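Local coordinates for N-terminal acetyltransferase-like protein (Chaetomium thermophilum, PDB 5NNP) that probably serves as the TPR-repeat auxiliary subunit of an N-terminal acetyltransferase of the NatA type, supporting acetyl transfer to protein N-termini, at residues R392-V397 against M412-I417; D45-K50 against K68-I73; A190-N195 against T213-C218. All blocks are in the same frame, centred on the assembly; numbering follows the deposited sequence.

Contact 1: residues R392-V397 against M412-I417; sequences RALEYV and MTKARI. With PO4 (phosphate ion), chain U.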
ATOM      1  N   ARG A 392      38.120  -3.134  -8.207  1.00 57.15           N
ATOM      2  CA  ARG A 392      38.222  -1.715  -8.497  1.00 52.72           C
ATOM      3  C   ARG A 392      37.283  -0.910  -7.618  1.00 53.96           C
ATOM      4  O   ARG A 392      37.591   0.226  -7.232  1.00 51.44           O
ATOM      5  CB  ARG A 392      37.922  -1.448  -9.971  1.00 48.44           C
ATOM      6  CG  ARG A 392      38.903  -2.115 -10.901  1.00 51.62           C
ATOM      7  CD  ARG A 392      38.691  -1.710 -12.345  1.00 49.77           C
ATOM      8  NE  ARG A 392      38.697  -0.268 -12.524  1.00 54.41           N
ATOM      9  CZ  ARG A 392      38.533   0.323 -13.701  1.00 61.18           C
ATOM     10  NH1 ARG A 392      38.363  -0.413 -14.791  1.00 65.20           N
ATOM     11  NH2 ARG A 392      38.542   1.645 -13.791  1.00 63.27           N
ATOM     12  N   ALA A 393      36.132  -1.489  -7.306  1.00 38.31           N
ATOM     13  CA  ALA A 393      35.172  -0.784  -6.489  1.00 44.62           C
ATOM     14  C   ALA A 393      35.780  -0.556  -5.106  1.00 48.07           C
ATOM     15  O   ALA A 393      35.675   0.530  -4.534  1.00 48.28           O
ATOM     16  CB  ALA A 393      33.851  -1.563  -6.398  1.00 49.62           C
ATOM     17  N   LEU A 394      36.435  -1.586  -4.587  1.00 51.17           N
ATOM     18  CA  LEU A 394      37.118  -1.492  -3.306  1.00 48.31           C
ATOM     19  C   LEU A 394      38.144  -0.373  -3.302  1.00 48.37           C
ATOM     20  O   LEU A 394      38.188   0.425  -2.362  1.00 49.27           O
ATOM     21  CB  LEU A 394      37.809  -2.807  -2.972  1.00 54.45           C
ATOM     22  CG  LEU A 394      37.335  -3.492  -1.695  1.00 57.92           C
ATOM     23  CD1 LEU A 394      38.291  -4.595  -1.305  1.00 48.69           C
ATOM     24  CD2 LEU A 394      37.151  -2.488  -0.570  1.00 60.43           C
ATOM     25  N   GLU A 395      38.977  -0.330  -4.345  1.00 42.06           N
ATOM     26  CA  GLU A 395      40.012   0.693  -4.450  1.00 46.83           C
ATOM     27  C   GLU A 395      39.411   2.085  -4.388  1.00 56.51           C
ATOM     28  O   GLU A 395      39.904   2.936  -3.649  1.00 62.51           O
ATOM     29  CB  GLU A 395      40.810   0.550  -5.742  1.00 45.51           C
ATOM     30  CG  GLU A 395      41.423  -0.804  -5.941  1.00 62.22           C
ATOM     31  CD  GLU A 395      41.904  -1.004  -7.365  1.00 70.88           C
ATOM     32  OE1 GLU A 395      41.671  -0.102  -8.201  1.00 77.45           O
ATOM     33  OE2 GLU A 395      42.511  -2.059  -7.646  1.00 70.26           O
ATOM     34  N   TYR A 396      38.355   2.313  -5.171  1.00 51.14           N
ATOM     35  CA  TYR A 396      37.724   3.625  -5.240  1.00 51.25           C
ATOM     36  C   TYR A 396      37.090   4.042  -3.913  1.00 51.23           C
ATOM     37  O   TYR A 396      37.181   5.208  -3.521  1.00 55.67           O
ATOM     38  CB  TYR A 396      36.663   3.668  -6.337  1.00 53.69           C
ATOM     39  CG  TYR A 396      37.212   3.806  -7.737  1.00 54.79           C
ATOM     40  CD1 TYR A 396      37.901   4.943  -8.128  1.00 59.89           C
ATOM     41  CD2 TYR A 396      37.019   2.809  -8.673  1.00 53.59           C
ATOM     42  CE1 TYR A 396      38.397   5.071  -9.421  1.00 56.02           C
ATOM     43  CE2 TYR A 396      37.509   2.925  -9.952  1.00 56.28           C
ATOM     44  CZ  TYR A 396      38.194   4.054 -10.324  1.00 52.47           C
ATOM     45  OH  TYR A 396      38.666   4.162 -11.609  1.00 47.51           O
ATOM     46  N   VAL A 397      36.449   3.105  -3.221  1.00 40.40           N
ATOM     47  CA  VAL A 397      35.820   3.460  -1.958  1.00 39.82           C
ATOM     48  C   VAL A 397      36.883   3.761  -0.905  1.00 38.55           C
ATOM     49  O   VAL A 397      36.702   4.653  -0.079  1.00 45.59           O
ATOM     50  CB  VAL A 397      34.868   2.362  -1.441  1.00 45.42           C
ATOM     51  CG1 VAL A 397      34.325   2.706  -0.069  1.00 50.45           C
ATOM     52  CG2 VAL A 397      33.718   2.177  -2.406  1.00 44.86           C
ATOM     53  N   MET A 412      29.190   2.619   4.016  1.00 38.47           N
ATOM     54  CA  MET A 412      28.010   1.830   3.688  1.00 33.71           C
ATOM     55  C   MET A 412      28.227   1.070   2.391  1.00 42.26           C
ATOM     56  O   MET A 412      27.955  -0.125   2.302  1.00 47.52           O
ATOM     57  CB  MET A 412      26.783   2.725   3.567  1.00 26.33           C
ATOM     58  CG  MET A 412      25.558   1.978   3.168  1.00 30.26           C
ATOM     59  SD  MET A 412      24.047   2.979   3.150  1.00 59.46           S
ATOM     60  CE  MET A 412      24.540   4.391   2.165  1.00 33.80           C
ATOM     61  N   THR A 413      28.732   1.779   1.386  1.00 41.24           N
ATOM     62  CA  THR A 413      29.040   1.181   0.097  1.00 40.23           C
ATOM     63  C   THR A 413      30.134   0.122   0.234  1.00 51.05           C
ATOM     64  O   THR A 413      30.083  -0.931  -0.413  1.00 55.49           O
ATOM     65  CB  THR A 413      29.475   2.250  -0.922  1.00 35.58           C
ATOM     66  OG1 THR A 413      28.320   2.957  -1.383  1.00 45.96           O
ATOM     67  CG2 THR A 413      30.156   1.611  -2.122  1.00 29.59           C
ATOM     68  N   LYS A 414      31.120   0.406   1.079  1.00 44.25           N
ATOM     69  CA  LYS A 414      32.211  -0.523   1.309  1.00 45.66           C
ATOM     70  C   LYS A 414      31.706  -1.874   1.792  1.00 47.27           C
ATOM     71  O   LYS A 414      32.073  -2.923   1.250  1.00 45.01           O
ATOM     72  CB  LYS A 414      33.185   0.050   2.324  1.00 49.72           C
ATOM     73  CG  LYS A 414      34.427  -0.785   2.480  1.00 47.28           C
ATOM     74  CD  LYS A 414      35.447  -0.061   3.286  1.00 41.24           C
ATOM     75  CE  LYS A 414      36.011  -0.968   4.332  1.00 45.21           C
ATOM     76  NZ  LYS A 414      37.278  -0.391   4.833  1.00 52.19           N
ATOM     77  N   ALA A 415      30.874  -1.833   2.830  1.00 42.53           N
ATOM     78  CA  ALA A 415      30.200  -3.023   3.340  1.00 43.03           C
ATOM     79  C   ALA A 415      29.469  -3.795   2.240  1.00 43.83           C
ATOM     80  O   ALA A 415      29.445  -5.026   2.250  1.00 56.41           O
ATOM     81  CB  ALA A 415      29.210  -2.634   4.463  1.00 40.23           C
ATOM     82  N   ARG A 416      28.861  -3.073   1.309  1.00 35.64           N
ATOM     83  CA  ARG A 416      28.055  -3.701   0.265  1.00 46.18           C
ATOM     84  C   ARG A 416      28.945  -4.455  -0.716  1.00 48.18           C
ATOM     85  O   ARG A 416      28.542  -5.468  -1.290  1.00 49.03           O
ATOM     86  CB  ARG A 416      27.211  -2.654  -0.468  1.00 50.15           C
ATOM     87  CG  ARG A 416      26.281  -3.227  -1.520  1.00 53.25           C
ATOM     88  CD  ARG A 416      25.414  -2.144  -2.153  1.00 59.79           C
ATOM     89  NE  ARG A 416      24.371  -1.662  -1.248  1.00 62.86           N
ATOM     90  CZ  ARG A 416      24.436  -0.531  -0.549  1.00 70.19           C
ATOM     91  NH1 ARG A 416      25.500   0.259  -0.644  1.00 76.60           N
ATOM     92  NH2 ARG A 416      23.427  -0.183   0.245  1.00 74.97           N
ATOM     93  N   ILE A 417      30.168  -3.966  -0.887  1.00 42.10           N
ATOM     94  CA  ILE A 417      31.145  -4.625  -1.741  1.00 42.99           C
ATOM     95  C   ILE A 417      31.566  -5.945  -1.100  1.00 47.89           C
ATOM     96  O   ILE A 417      31.643  -6.999  -1.766  1.00 48.98           O
ATOM     97  CB  ILE A 417      32.361  -3.710  -1.987  1.00 43.45           C
ATOM     98  CG1 ILE A 417      31.889  -2.410  -2.645  1.00 46.94           C
ATOM     99  CG2 ILE A 417      33.403  -4.388  -2.855  1.00 46.99           C
ATOM    100  CD1 ILE A 417      32.989  -1.425  -2.955  1.00 48.04           C
TER
HETATM  101  P   PO4 U 813      21.486  -3.562   0.295  1.00 91.65           P
HETATM  102  O1  PO4 U 813      22.836  -3.902   0.875  1.00 91.90           O
HETATM  103  O2  PO4 U 813      21.233  -4.476  -0.884  1.00 96.43           O
HETATM  104  O3  PO4 U 813      20.397  -3.772   1.325  1.00 90.57           O
HETATM  105  O4  PO4 U 813      21.489  -2.114  -0.136  1.00 92.08           O

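Contact 2: residues D45-K50 against K68-I73; sequences DTMSMK and KEALTI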
ATOM      1  N   ASP A  45     -34.675 -12.950  25.300  1.00 63.96           N
ATOM      2  CA  ASP A  45     -34.072 -11.624  25.267  1.00 62.28           C
ATOM      3  C   ASP A  45     -33.058 -11.457  26.386  1.00 61.22           C
ATOM      4  O   ASP A  45     -32.002 -10.860  26.188  1.00 65.42           O
ATOM      5  CB  ASP A  45     -35.142 -10.541  25.358  1.00 70.20           C
ATOM      6  CG  ASP A  45     -35.990 -10.459  24.110  1.00 72.48           C
ATOM      7  OD1 ASP A  45     -35.922 -11.402  23.299  1.00 69.84           O
ATOM      8  OD2 ASP A  45     -36.725  -9.462  23.946  1.00 71.59           O
ATOM      9  N   THR A  46     -33.371 -12.006  27.555  1.00 55.76           N
ATOM     10  CA  THR A  46     -32.469 -11.917  28.693  1.00 53.58           C
ATOM     11  C   THR A  46     -31.227 -12.798  28.506  1.00 60.92           C
ATOM     12  O   THR A  46     -30.117 -12.398  28.862  1.00 53.81           O
ATOM     13  CB  THR A  46     -33.194 -12.297  30.000  1.00 57.77           C
ATOM     14  OG1 THR A  46     -34.263 -11.372  30.233  1.00 58.57           O
ATOM     15  CG2 THR A  46     -32.233 -12.254  31.186  1.00 60.69           C
ATOM     16  N   MET A  47     -31.407 -13.988  27.942  1.00 52.87           N
ATOM     17  CA  MET A  47     -30.282 -14.889  27.739  1.00 52.96           C
ATOM     18  C   MET A  47     -29.261 -14.248  26.804  1.00 60.88           C
ATOM     19  O   MET A  47     -28.054 -14.344  27.040  1.00 65.44           O
ATOM     20  CB  MET A  47     -30.751 -16.229  27.180  1.00 50.52           C
ATOM     21  CG  MET A  47     -31.833 -16.903  27.993  1.00 55.91           C
ATOM     22  SD  MET A  47     -32.364 -18.445  27.219  1.00 70.83           S
ATOM     23  CE  MET A  47     -30.811 -19.331  27.149  1.00 72.51           C
ATOM     24  N   SER A  48     -29.760 -13.597  25.751  1.00 58.46           N
ATOM     25  CA  SER A  48     -28.919 -12.876  24.793  1.00 59.93           C
ATOM     26  C   SER A  48     -28.146 -11.737  25.451  1.00 57.54           C
ATOM     27  O   SER A  48     -26.969 -11.542  25.167  1.00 62.22           O
ATOM     28  CB  SER A  48     -29.762 -12.312  23.643  1.00 61.49           C
ATOM     29  OG  SER A  48     -30.422 -13.337  22.927  1.00 64.90           O
ATOM     30  N   MET A  49     -28.820 -10.979  26.311  1.00 54.42           N
ATOM     31  CA  MET A  49     -28.182  -9.876  27.025  1.00 58.72           C
ATOM     32  C   MET A  49     -27.082 -10.379  27.940  1.00 68.30           C
ATOM     33  O   MET A  49     -26.085  -9.698  28.167  1.00 79.56           O
ATOM     34  CB  MET A  49     -29.210  -9.089  27.831  1.00 56.90           C
ATOM     35  CG  MET A  49     -30.134  -8.250  26.979  1.00 54.93           C
ATOM     36  SD  MET A  49     -29.186  -7.168  25.902  1.00 67.54           S
ATOM     37  CE  MET A  49     -28.152  -6.333  27.102  1.00 74.70           C
ATOM     38  N   LYS A  50     -27.273 -11.581  28.468  1.00 69.25           N
ATOM     39  CA  LYS A  50     -26.271 -12.215  29.311  1.00 68.36           C
ATOM     40  C   LYS A  50     -25.111 -12.715  28.456  1.00 66.54           C
ATOM     41  O   LYS A  50     -23.958 -12.700  28.891  1.00 71.83           O
ATOM     42  CB  LYS A  50     -26.899 -13.360  30.106  1.00 63.85           C
ATOM     43  CG  LYS A  50     -25.925 -14.160  30.945  1.00 61.70           C
ATOM     44  CD  LYS A  50     -26.648 -15.304  31.644  1.00 66.76           C
ATOM     45  CE  LYS A  50     -25.702 -16.141  32.500  1.00 68.56           C
ATOM     46  NZ  LYS A  50     -26.412 -17.243  33.209  1.00 68.36           N
ATOM     47  N   LYS A  68     -26.711 -18.663  20.979  1.00 46.70           N
ATOM     48  CA  LYS A  68     -27.263 -19.611  20.021  1.00 47.55           C
ATOM     49  C   LYS A  68     -28.472 -20.355  20.605  1.00 48.50           C
ATOM     50  O   LYS A  68     -29.483 -20.581  19.926  1.00 46.95           O
ATOM     51  CB  LYS A  68     -26.162 -20.586  19.583  1.00 53.94           C
ATOM     52  CG  LYS A  68     -26.558 -21.568  18.504  1.00 59.23           C
ATOM     53  CD  LYS A  68     -25.392 -21.824  17.561  1.00 66.89           C
ATOM     54  CE  LYS A  68     -24.394 -22.802  18.155  1.00 64.98           C
ATOM     55  NZ  LYS A  68     -23.239 -22.979  17.238  1.00 64.46           N
ATOM     56  N   GLU A  69     -28.356 -20.727  21.875  1.00 46.17           N
ATOM     57  CA  GLU A  69     -29.465 -21.312  22.621  1.00 51.31           C
ATOM     58  C   GLU A  69     -30.654 -20.342  22.713  1.00 54.19           C
ATOM     59  O   GLU A  69     -31.811 -20.764  22.698  1.00 51.74           O
ATOM     60  CB  GLU A  69     -28.999 -21.706  24.030  1.00 56.73           C
ATOM     61  CG  GLU A  69     -30.019 -22.481  24.815  1.00 66.41           C
ATOM     62  CD  GLU A  69     -30.416 -23.759  24.107  1.00 78.34           C
ATOM     63  OE1 GLU A  69     -29.504 -24.506  23.688  1.00 77.12           O
ATOM     64  OE2 GLU A  69     -31.635 -24.012  23.960  1.00 84.10           O
ATOM     65  N   ALA A  70     -30.352 -19.046  22.810  1.00 40.96           N
ATOM     66  CA  ALA A  70     -31.365 -18.035  23.059  1.00 48.50           C
ATOM     67  C   ALA A  70     -32.225 -17.855  21.834  1.00 49.97           C
ATOM     68  O   ALA A  70     -33.452 -17.788  21.923  1.00 45.12           O
ATOM     69  CB  ALA A  70     -30.726 -16.706  23.457  1.00 48.94           C
ATOM     70  N   LEU A  71     -31.578 -17.794  20.680  1.00 51.08           N
ATOM     71  CA  LEU A  71     -32.320 -17.576  19.455  1.00 52.90           C
ATOM     72  C   LEU A  71     -33.042 -18.864  19.036  1.00 48.29           C
ATOM     73  O   LEU A  71     -33.930 -18.831  18.196  1.00 53.02           O
ATOM     74  CB  LEU A  71     -31.400 -17.042  18.352  1.00 47.82           C
ATOM     75  CG  LEU A  71     -30.188 -17.849  17.921  1.00 43.45           C
ATOM     76  CD1 LEU A  71     -30.658 -18.977  17.039  1.00 42.72           C
ATOM     77  CD2 LEU A  71     -29.199 -16.941  17.196  1.00 31.48           C
ATOM     78  N   THR A  72     -32.689 -19.988  19.646  1.00 38.64           N
ATOM     79  CA  THR A  72     -33.482 -21.193  19.464  1.00 49.17           C
ATOM     80  C   THR A  72     -34.824 -21.025  20.177  1.00 55.46           C
ATOM     81  O   THR A  72     -35.881 -21.343  19.641  1.00 56.79           O
ATOM     82  CB  THR A  72     -32.768 -22.451  20.011  1.00 56.28           C
ATOM     83  OG1 THR A  72     -31.585 -22.710  19.246  1.00 62.88           O
ATOM     84  CG2 THR A  72     -33.681 -23.660  19.938  1.00 45.06           C
ATOM     85  N   ILE A  73     -34.765 -20.520  21.400  1.00 54.40           N
ATOM     86  CA  ILE A  73     -35.952 -20.363  22.218  1.00 50.23           C
ATOM     87  C   ILE A  73     -36.904 -19.349  21.619  1.00 50.35           C
ATOM     88  O   ILE A  73     -38.117 -19.570  21.587  1.00 53.98           O
ATOM     89  CB  ILE A  73     -35.583 -19.938  23.636  1.00 49.82           C
ATOM     90  CG1 ILE A  73     -34.996 -21.140  24.377  1.00 49.04           C
ATOM     91  CG2 ILE A  73     -36.802 -19.386  24.352  1.00 47.55           C
ATOM     92  CD1 ILE A  73     -34.315 -20.800  25.656  1.00 49.54           C
TER

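Contact 3: residues A190-N195 against T213-C218; sequences ALLYKN and TDCKHC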
ATOM      1  N   ALA A 190     -18.191  15.906  -5.272  1.00 33.66           N
ATOM      2  CA  ALA A 190     -19.284  15.169  -5.885  1.00 31.12           C
ATOM      3  C   ALA A 190     -19.298  15.360  -7.397  1.00 30.13           C
ATOM      4  O   ALA A 190     -19.614  14.429  -8.130  1.00 31.56           O
ATOM      5  CB  ALA A 190     -20.614  15.579  -5.290  1.00 25.76           C
ATOM      6  N   LEU A 191     -18.963  16.564  -7.862  1.00 30.24           N
ATOM      7  CA  LEU A 191     -18.874  16.827  -9.298  1.00 30.53           C
ATOM      8  C   LEU A 191     -17.742  16.012  -9.943  1.00 41.22           C
ATOM      9  O   LEU A 191     -17.928  15.406 -11.001  1.00 43.88           O
ATOM     10  CB  LEU A 191     -18.668  18.311  -9.557  1.00 31.76           C
ATOM     11  CG  LEU A 191     -19.865  19.228  -9.281  1.00 39.33           C
ATOM     12  CD1 LEU A 191     -19.417  20.667  -9.170  1.00 34.50           C
ATOM     13  CD2 LEU A 191     -20.944  19.088 -10.352  1.00 35.16           C
ATOM     14  N   LEU A 192     -16.579  15.963  -9.300  1.00 31.80           N
ATOM     15  CA  LEU A 192     -15.478  15.232  -9.896  1.00 32.04           C
ATOM     16  C   LEU A 192     -15.754  13.725  -9.911  1.00 32.34           C
ATOM     17  O   LEU A 192     -15.429  13.031 -10.877  1.00 34.62           O
ATOM     18  CB  LEU A 192     -14.181  15.533  -9.157  1.00 37.66           C
ATOM     19  CG  LEU A 192     -13.634  16.963  -9.266  1.00 39.33           C
ATOM     20  CD1 LEU A 192     -12.376  17.112  -8.406  1.00 41.26           C
ATOM     21  CD2 LEU A 192     -13.343  17.374 -10.717  1.00 32.85           C
ATOM     22  N   TYR A 193     -16.361  13.221  -8.849  1.00 25.28           N
ATOM     23  CA  TYR A 193     -16.696  11.799  -8.784  1.00 31.65           C
ATOM     24  C   TYR A 193     -17.604  11.389  -9.950  1.00 31.42           C
ATOM     25  O   TYR A 193     -17.314  10.412 -10.659  1.00 34.80           O
ATOM     26  CB  TYR A 193     -17.344  11.460  -7.437  1.00 30.92           C
ATOM     27  CG  TYR A 193     -17.776  10.013  -7.291  1.00 36.67           C
ATOM     28  CD1 TYR A 193     -16.891   8.973  -7.529  1.00 35.94           C
ATOM     29  CD2 TYR A 193     -19.071   9.689  -6.892  1.00 45.25           C
ATOM     30  CE1 TYR A 193     -17.288   7.642  -7.395  1.00 38.08           C
ATOM     31  CE2 TYR A 193     -19.476   8.368  -6.746  1.00 43.87           C
ATOM     32  CZ  TYR A 193     -18.583   7.348  -7.000  1.00 41.16           C
ATOM     33  OH  TYR A 193     -18.996   6.041  -6.857  1.00 39.37           O
ATOM     34  N   LYS A 194     -18.680  12.151 -10.163  1.00 34.61           N
ATOM     35  CA  LYS A 194     -19.560  11.958 -11.321  1.00 34.56           C
ATOM     36  C   LYS A 194     -18.775  12.037 -12.632  1.00 45.02           C
ATOM     37  O   LYS A 194     -18.995  11.229 -13.540  1.00 50.85           O
ATOM     38  CB  LYS A 194     -20.697  12.988 -11.332  1.00 31.57           C
ATOM     39  CG  LYS A 194     -21.581  12.962 -12.623  1.00 38.66           C
ATOM     40  CD  LYS A 194     -22.624  14.104 -12.655  1.00 30.57           C
ATOM     41  CE  LYS A 194     -23.493  14.063 -13.879  1.00 33.48           C
ATOM     42  NZ  LYS A 194     -24.437  15.237 -13.982  1.00 33.22           N
ATOM     43  N   ASN A 195     -17.866  13.007 -12.739  1.00 43.32           N
ATOM     44  CA  ASN A 195     -17.044  13.115 -13.940  1.00 39.87           C
ATOM     45  C   ASN A 195     -16.239  11.834 -14.185  1.00 39.13           C
ATOM     46  O   ASN A 195     -16.216  11.329 -15.304  1.00 31.52           O
ATOM     47  CB  ASN A 195     -16.097  14.323 -13.881  1.00 39.02           C
ATOM     48  CG  ASN A 195     -15.413  14.600 -15.234  1.00 45.53           C
ATOM     49  OD1 ASN A 195     -14.321  14.093 -15.505  1.00 35.84           O
ATOM     50  ND2 ASN A 195     -16.077  15.396 -16.096  1.00 46.76           N
ATOM     51  N   THR A 213     -17.794  22.349 -18.342  1.00 47.56           N
ATOM     52  CA  THR A 213     -19.035  23.014 -17.998  1.00 52.54           C
ATOM     53  C   THR A 213     -19.339  23.062 -16.494  1.00 57.36           C
ATOM     54  O   THR A 213     -19.700  24.111 -15.971  1.00 63.13           O
ATOM     55  CB  THR A 213     -20.214  22.352 -18.706  1.00 56.75           C
ATOM     56  OG1 THR A 213     -20.017  22.444 -20.118  1.00 57.97           O
ATOM     57  CG2 THR A 213     -21.503  23.060 -18.355  1.00 59.33           C
ATOM     58  N   ASP A 214     -19.201  21.947 -15.792  1.00 51.44           N
ATOM     59  CA  ASP A 214     -19.655  21.901 -14.407  1.00 41.91           C
ATOM     60  C   ASP A 214     -18.514  21.868 -13.409  1.00 47.78           C
ATOM     61  O   ASP A 214     -18.706  22.194 -12.238  1.00 52.19           O
ATOM     62  CB  ASP A 214     -20.556  20.680 -14.177  1.00 44.10           C
ATOM     63  CG  ASP A 214     -21.931  20.818 -14.836  1.00 54.35           C
ATOM     64  OD1 ASP A 214     -22.175  21.814 -15.558  1.00 48.06           O
ATOM     65  OD2 ASP A 214     -22.767  19.906 -14.639  1.00 65.24           O
ATOM     66  N   CYS A 215     -17.330  21.475 -13.869  1.00 44.79           N
ATOM     67  CA  CYS A 215     -16.237  21.151 -12.952  1.00 39.24           C
ATOM     68  C   CYS A 215     -15.146  22.191 -12.964  1.00 35.11           C
ATOM     69  O   CYS A 215     -14.132  22.050 -12.267  1.00 35.65           O
ATOM     70  CB  CYS A 215     -15.624  19.797 -13.307  1.00 38.20           C
ATOM     71  SG  CYS A 215     -16.733  18.414 -13.141  1.00 48.48           S
ATOM     72  N   LYS A 216     -15.364  23.233 -13.751  1.00 39.77           N
ATOM     73  CA  LYS A 216     -14.324  24.202 -14.071  1.00 37.18           C
ATOM     74  C   LYS A 216     -13.628  24.756 -12.836  1.00 39.25           C
ATOM     75  O   LYS A 216     -12.404  24.894 -12.808  1.00 40.45           O
ATOM     76  CB  LYS A 216     -14.922  25.343 -14.886  1.00 43.98           C
ATOM     77  CG  LYS A 216     -13.912  26.351 -15.347  1.00 49.78           C
ATOM     78  CD  LYS A 216     -14.555  27.440 -16.170  1.00 63.07           C
ATOM     79  CE  LYS A 216     -13.476  28.362 -16.710  1.00 70.42           C
ATOM     80  NZ  LYS A 216     -14.038  29.580 -17.342  1.00 72.10           N
ATOM     81  N   HIS A 217     -14.413  25.051 -11.808  1.00 42.70           N
ATOM     82  CA  HIS A 217     -13.898  25.714 -10.626  1.00 39.22           C
ATOM     83  C   HIS A 217     -13.774  24.802  -9.411  1.00 43.53           C
ATOM     84  O   HIS A 217     -13.722  25.294  -8.291  1.00 50.11           O
ATOM     85  CB  HIS A 217     -14.797  26.903 -10.274  1.00 44.33           C
ATOM     86  CG  HIS A 217     -15.012  27.855 -11.408  1.00 45.89           C
ATOM     87  ND1 HIS A 217     -14.034  28.719 -11.853  1.00 49.82           N
ATOM     88  CD2 HIS A 217     -16.095  28.079 -12.189  1.00 47.11           C
ATOM     89  CE1 HIS A 217     -14.502  29.433 -12.861  1.00 47.90           C
ATOM     90  NE2 HIS A 217     -15.752  29.064 -13.084  1.00 55.63           N
ATOM     91  N   CYS A 218     -13.737  23.487  -9.611  1.00 45.33           N
ATOM     92  CA  CYS A 218     -13.560  22.566  -8.486  1.00 43.77           C
ATOM     93  C   CYS A 218     -12.256  22.854  -7.740  1.00 41.37           C
ATOM     94  O   CYS A 218     -11.305  23.370  -8.316  1.00 42.10           O
ATOM     95  CB  CYS A 218     -13.588  21.116  -8.963  1.00 46.97           C
ATOM     96  SG  CYS A 218     -15.191  20.618  -9.648  1.00 36.51           S
TER
HETATM   97  O   HOH W   1     -22.919  17.626 -13.027  1.00 59.76           O

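Contact 1: residues R392-V397 against M412-I417
I417 reaches across with its CD1 methyl, which lies 3.6 Å from the CB of A393. The same methyl meets V397, where its distance to CG2 is 3.7 Å. The side chains of V397 and I417 run alongside each other, pointing opposite ways. CG1 of I417 stands anti to its carbonyl carbon (chi1 -59°), and the extended chain carries CD1 over to A393. The CG2 branch of I417 faces CG of L394 more loosely, at 4.2 Å. V397 divides its work between two branches. CG2 also meets CG2 of T413 at 3.6 Å, and CG1 rests on CB of K414. The axes of these segments run antiparallel at 160° and approach to 9.9 Å. Successive helices 390-403 and 408-421 pack antiparallel, as in TPR-like helical arrays; the predicted repeat 374-407 includes the first segment. No hydrogen bond crosses the interface. The hydroxyl of T413 instead bonds Y376, and the amine of K414 pairs with E398. R416 turns to another side and holds a phosphate, probably from the crystallisation liquor. NH2 of R416 donates to phosphate O4 at 2.8 Å (157°), and NE of R416 reaches the same oxygen at 3.1 Å. K450 also binds this ion. A leucine in place of R416 has no N-H to offer, and the phosphate would probably be held less firmly.

Contact 2: residues D45-K50 against K68-I73
M47, near the start of helix 44-55, meets A70, near the end of helix 60-73, in an antiparallel pair within the N-terminal tetratricopeptide repeat region. The axes of the two segments come within 8.4 Å at 166°. The CA atoms of M47 and A70 are 5.7 Å apart, a close approach that the small alanine permits. The apolar contacts centre on M47. Its CB packs on the CB of A70 at 3.8 Å. Farther out, the M47 side chain lies roughly perpendicular to that of I73, with SD near CD1. The chain turns at its last torsion (chi3 58°), bringing CE to 4.0 Å from the CG of E69. L66 of helix 60-73 and L37 of helix 26-37 also touch M47. Polar groups make no hydrogen bond between the two segments. S48 presents OG to the methyl of A70 at 3.4 Å, while that hydroxyl bonds back to the carbonyl of G44 in its own helix. D45 bonds S77, and K50 forms a salt bridge with E34 on helix 26-37. Within the second segment, K68 O is gripped twice by T72: the backbone N and OG1 approach from opposite faces of the carbonyl plane, with OG1 at 3.1 Å.

Contact 3: residues A190-N195 against T213-C218
This is a buried, mainly apolar contact between a helix and the turn that ends its neighbour. L191 and L192 of helix 185-200 pack against D214, C215 and C218, where helix 204-214 gives way to a type I beta turn from C215 to C218. L191 uses three atoms. Its CD1 lies 3.5 Å from the backbone O of D214. CD2 approaches CB of D214, the leucine side chain set nearly square to the aspartate. CB faces both sulfurs, SG of C215 at 4.1 Å and SG of C218 at 4.2 Å. L192 brings its CD2 branch to within 3.9 Å of the SG of C218. Its CG is anti to the carbonyl carbon (chi1 -67°), and the end of the side chain leans toward the turn. The contact belongs to the TPR-like helical array of the NatA auxiliary-subunit family. The next helix, 221-234, touches both L192 and C218. N195 adds CB beside the SG of C215, while its amide bonds Y231, A207 and H210. Beside the apolar patch, a water bridges K194 and D214. It accepts from NZ of K194 at 3.0 Å and donates to OD2 of D214 at 2.8 Å. The charged atoms themselves stay 5.0 Å apart, from NZ of K194 to OD2 of D214. T170 provides a further partner for K194 NZ.

The three contacts follow in series along one largely helical chain, and none touches another. Contact 2 comes first, and lies on the opposite side of the chain's centre from contact 1. Their centres are 71 Å apart. Contact 3 has its centre about 51 Å from that of contact 2 and 55 Å from that of contact 1. Even the nearest atoms of contacts 1 and 3 are about 40 Å apart. These two belong to the part of the chain related to NatA auxiliary subunits, whereas contact 2 lies among the N-terminal tetratricopeptide repeats. Contacts 1 and 2 are helix-to-helix, while contact 3 uses a turn. Carboxymethyl coenzyme A is also present in the crystal; contact 1 carries a bound phosphate, on R416.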